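Phosphoribosylaminoimidazole-succinocarboxamide synthase (Pyrococcus horikoshii, PDB 4O86) catalyses the ATP-dependent joining of L-aspartate to carboxyaminoimidazole ribotide, giving SAICAR in de novo purine biosynthesis. Local coordinates at residues R93-G98 against R198-K203. Residues are numbered along the deposited sequence; the frame is centred on the assembly and turned at random.
With CDP (cytidine-5'-diphosphate), chain C; C5P (cytidine-5'-monophosphate), chain D.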
loop_
_atom_site.group_PDB
_atom_site.type_symbol
_atom_site.label_atom_id
_atom_site.label_comp_id
_atom_site.label_asym_id
_atom_site.label_seq_id
_atom_site.Cartn_x
_atom_site.Cartn_y
_atom_site.Cartn_z
ATOM N N ARG A 93 12.272 2.674 -5.731
ATOM C CA ARG A 93 12.081 3.830 -6.608
ATOM C C ARG A 93 12.947 5.029 -6.193
ATOM O O ARG A 93 12.906 5.459 -5.030
ATOM C CB ARG A 93 10.585 4.212 -6.671
ATOM C CG ARG A 93 9.629 3.018 -6.506
ATOM C CD ARG A 93 8.165 3.386 -6.714
ATOM N NE ARG A 93 7.895 3.662 -8.112
ATOM C CZ ARG A 93 7.012 3.027 -8.878
ATOM N NH1 ARG A 93 6.229 2.053 -8.395
ATOM N NH2 ARG A 93 6.910 3.394 -10.152
ATOM N N ASN A 94 13.726 5.559 -7.144
ATOM C CA ASN A 94 14.608 6.732 -6.911
ATOM C C ASN A 94 14.062 8.031 -7.518
ATOM O O ASN A 94 14.236 9.131 -6.956
ATOM C CB ASN A 94 16.010 6.456 -7.460
ATOM C CG ASN A 94 16.648 5.233 -6.821
ATOM O OD1 ASN A 94 16.687 5.112 -5.591
ATOM N ND2 ASN A 94 17.124 4.309 -7.644
ATOM N N VAL A 95 13.428 7.876 -8.679
ATOM C CA VAL A 95 12.880 8.967 -9.462
ATOM C C VAL A 95 11.429 8.599 -9.740
ATOM O O VAL A 95 11.132 7.425 -10.005
ATOM C CB VAL A 95 13.657 9.125 -10.789
ATOM C CG1 VAL A 95 12.977 10.115 -11.719
ATOM C CG2 VAL A 95 15.095 9.545 -10.508
ATOM N N VAL A 96 10.534 9.583 -9.648
ATOM C CA VAL A 96 9.102 9.385 -9.909
ATOM C C VAL A 96 8.839 9.025 -11.381
ATOM O O VAL A 96 9.231 9.759 -12.298
ATOM C CB VAL A 96 8.277 10.640 -9.538
ATOM C CG1 VAL A 96 6.808 10.441 -9.896
ATOM C CG2 VAL A 96 8.440 10.997 -8.056
ATOM N N ALA A 97 8.172 7.887 -11.585
ATOM C CA ALA A 97 7.751 7.420 -12.907
ATOM C C ALA A 97 6.632 6.390 -12.716
ATOM O O ALA A 97 6.373 5.965 -11.587
ATOM C CB ALA A 97 8.934 6.789 -13.637
ATOM N N GLY A 98 5.982 5.986 -13.811
ATOM C CA GLY A 98 4.950 4.929 -13.764
ATOM C C GLY A 98 3.842 5.122 -12.736
ATOM O O GLY A 98 3.323 6.231 -12.564
ATOM N N ARG A 198 13.631 0.662 -14.717
ATOM C CA ARG A 198 13.681 1.871 -15.534
ATOM C C ARG A 198 15.097 2.424 -15.542
ATOM O O ARG A 198 15.665 2.730 -14.485
ATOM C CB ARG A 198 12.649 2.915 -15.087
ATOM C CG ARG A 198 11.238 2.622 -15.607
ATOM C CD ARG A 198 10.227 3.717 -15.264
ATOM N NE ARG A 198 8.901 3.360 -15.770
ATOM C CZ ARG A 198 7.903 2.876 -15.035
ATOM N NH1 ARG A 198 8.025 2.725 -13.717
ATOM N NH2 ARG A 198 6.756 2.564 -15.622
ATOM N N PHE A 199 15.670 2.492 -16.741
ATOM C CA PHE A 199 16.975 3.093 -16.991
ATOM C C PHE A 199 16.791 4.318 -17.884
ATOM O O PHE A 199 16.210 4.212 -18.972
ATOM C CB PHE A 199 17.907 2.117 -17.727
ATOM C CG PHE A 199 18.121 0.791 -17.038
ATOM C CD1 PHE A 199 18.541 0.721 -15.709
ATOM C CD2 PHE A 199 17.968 -0.401 -17.749
ATOM C CE1 PHE A 199 18.769 -0.512 -15.099
ATOM C CE2 PHE A 199 18.209 -1.633 -17.147
ATOM C CZ PHE A 199 18.605 -1.691 -15.820
ATOM N N TRP A 200 17.294 5.469 -17.434
ATOM C CA TRP A 200 17.314 6.690 -18.250
ATOM C C TRP A 200 18.709 7.143 -18.548
ATOM O O TRP A 200 19.576 7.124 -17.671
ATOM C CB TRP A 200 16.602 7.850 -17.564
ATOM C CG TRP A 200 15.110 7.734 -17.440
ATOM C CD1 TRP A 200 14.279 6.739 -17.952
ATOM C CD2 TRP A 200 14.207 8.679 -16.770
ATOM N NE1 TRP A 200 12.967 6.985 -17.633
ATOM C CE2 TRP A 200 12.853 8.133 -16.924
ATOM C CE3 TRP A 200 14.381 9.866 -16.066
ATOM C CZ2 TRP A 200 11.733 8.774 -16.401
ATOM C CZ3 TRP A 200 13.247 10.505 -15.538
ATOM C CH2 TRP A 200 11.956 9.967 -15.699
ATOM N N ASP A 201 18.942 7.596 -19.777
ATOM C CA ASP A 201 20.216 8.242 -20.086
ATOM C C ASP A 201 20.347 9.486 -19.203
ATOM O O ASP A 201 19.407 10.274 -19.107
ATOM C CB ASP A 201 20.307 8.637 -21.556
ATOM C CG ASP A 201 21.517 9.517 -21.835
ATOM O OD1 ASP A 201 22.638 8.985 -21.871
ATOM O OD2 ASP A 201 21.341 10.742 -21.973
ATOM N N ALA A 202 21.500 9.644 -18.556
ATOM C CA ALA A 202 21.741 10.747 -17.596
ATOM C C ALA A 202 21.620 12.148 -18.205
ATOM O O ALA A 202 21.179 13.093 -17.541
ATOM C CB ALA A 202 23.102 10.586 -16.920
ATOM N N LYS A 203 22.021 12.271 -19.462
ATOM C CA LYS A 203 22.038 13.553 -20.147
ATOM C C LYS A 203 20.655 13.902 -20.705
ATOM O O LYS A 203 20.036 14.898 -20.304
ATOM C CB LYS A 203 23.098 13.508 -21.259
ATOM C CG LYS A 203 23.272 14.807 -22.018
HETATM O O3B CDP C . 2.858 -0.424 -14.668
HETATM P PB CDP C . 4.290 -0.040 -14.409
HETATM O O1B CDP C . 5.274 -1.041 -14.989
HETATM O O2B CDP C . 4.616 1.406 -14.670
HETATM O O3A CDP C . 4.434 -0.221 -12.807
HETATM P PA CDP C . 5.435 0.622 -11.864
HETATM O O1A CDP C . 5.046 0.374 -10.426
HETATM O O2A CDP C . 5.513 2.063 -12.324
HETATM O "O5'" CDP C . 6.848 -0.088 -12.154
HETATM C "C5'" CDP C . 7.896 -0.064 -11.188
HETATM C "C4'" CDP C . 9.092 -0.838 -11.727
HETATM O "O4'" CDP C . 8.888 -2.239 -11.547
HETATM C "C3'" CDP C . 9.252 -0.622 -13.222
HETATM O "O3'" CDP C . 10.648 -0.555 -13.537
HETATM C "C2'" CDP C . 8.665 -1.846 -13.873
HETATM O "O2'" CDP C . 9.419 -2.131 -15.057
HETATM C "C1'" CDP C . 8.841 -2.918 -12.808
HETATM N N1 CDP C . 7.737 -3.891 -12.765
HETATM C C2 CDP C . 7.961 -5.229 -13.156
HETATM O O2 CDP C . 9.090 -5.577 -13.561
HETATM N N3 CDP C . 6.951 -6.131 -13.097
HETATM C C4 CDP C . 5.728 -5.764 -12.658
HETATM N N4 CDP C . 4.728 -6.673 -12.608
HETATM C C5 CDP C . 5.486 -4.451 -12.262
HETATM C C6 CDP C . 6.525 -3.521 -12.321
HETATM O O3P C5P D . 4.504 0.093 -12.942
HETATM P P C5P D . 5.372 0.624 -11.831
HETATM O O1P C5P D . 5.881 2.034 -12.033
HETATM O O2P C5P D . 4.796 0.400 -10.454
HETATM O "O5'" C5P D . 6.695 -0.282 -11.937
HETATM C "C5'" C5P D . 7.861 0.015 -11.170
HETATM C "C4'" C5P D . 9.046 -0.781 -11.700
HETATM O "O4'" C5P D . 8.842 -2.178 -11.486
HETATM C "C3'" C5P D . 9.208 -0.600 -13.201
HETATM O "O3'" C5P D . 10.603 -0.520 -13.513
HETATM C "C2'" C5P D . 8.648 -1.851 -13.825
HETATM O "O2'" C5P D . 9.422 -2.151 -14.992
HETATM C "C1'" C5P D . 8.828 -2.891 -12.730
HETATM N N1 C5P D . 7.744 -3.884 -12.679
HETATM C C2 C5P D . 7.970 -5.206 -13.124
HETATM N N3 C5P D . 6.975 -6.123 -13.060
HETATM C C4 C5P D . 5.764 -5.786 -12.565
HETATM C C5 C5P D . 5.520 -4.492 -12.117
HETATM C C6 C5P D . 6.545 -3.547 -12.180
HETATM O O2 C5P D . 9.089 -5.525 -13.580
HETATM N N4 C5P D . 4.778 -6.709 -12.507
#
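The loop that leaves strand 84-93, turning a corner at N94, passes A97 within 8.5 Å (CA to CA) of R198 on strand 197-201; the segments do not pair as strands, and side chains of 198-203 reach across to the loop. R93 and R198 bring their guanidinium groups together at a cytidine nucleotide, modelled as both CDP and CMP. In the CDP form, R93 NH2 and R198 NH1 each donate to O2A, the former over 2.9 Å at 160°, so two cations share one alpha-phosphate oxygen. R93 NH1 reaches the second oxygen, O1A, at 2.9 Å, giving this arginine a two-pronged grip on the phosphate. R198 spans both phosphates: its NH2 lies 2.6 Å from O2B on the beta-phosphate, met in the guanidinium plane. That reach comes from a chain extended from CG to NE (chi2 -175°, chi3 -179°), whereas the R93 chain bends at chi3. The loop lies over one face of the R198 guanidinium, with G98 CA 3.5 Å from NH2, while A97 CB rests 3.7 Å from R198 CD. G98, at positive phi, also lets the loop run close beside the alpha-phosphate. The result is a phosphate-binding pocket, consistent with a phosphoribosyl substrate. Farther from the ligand, V95 CG1 meets the W200 indole at CZ3, 3.8 Å away, the two side chains crossing obliquely. Salt bridges from E118 to R93 NH1, D211 to R198 NE and D173 to R198 NH1 would help to fix both guanidinium groups. S99 and R214 also hydrogen-bond the nucleotide. Strand 169-180 supplies the common floor, pairing with both 84-93 and 197-201 in the antiparallel sheet; its V172 touches A97, R198 and W200, while strand 111-121 backs V95 and V96.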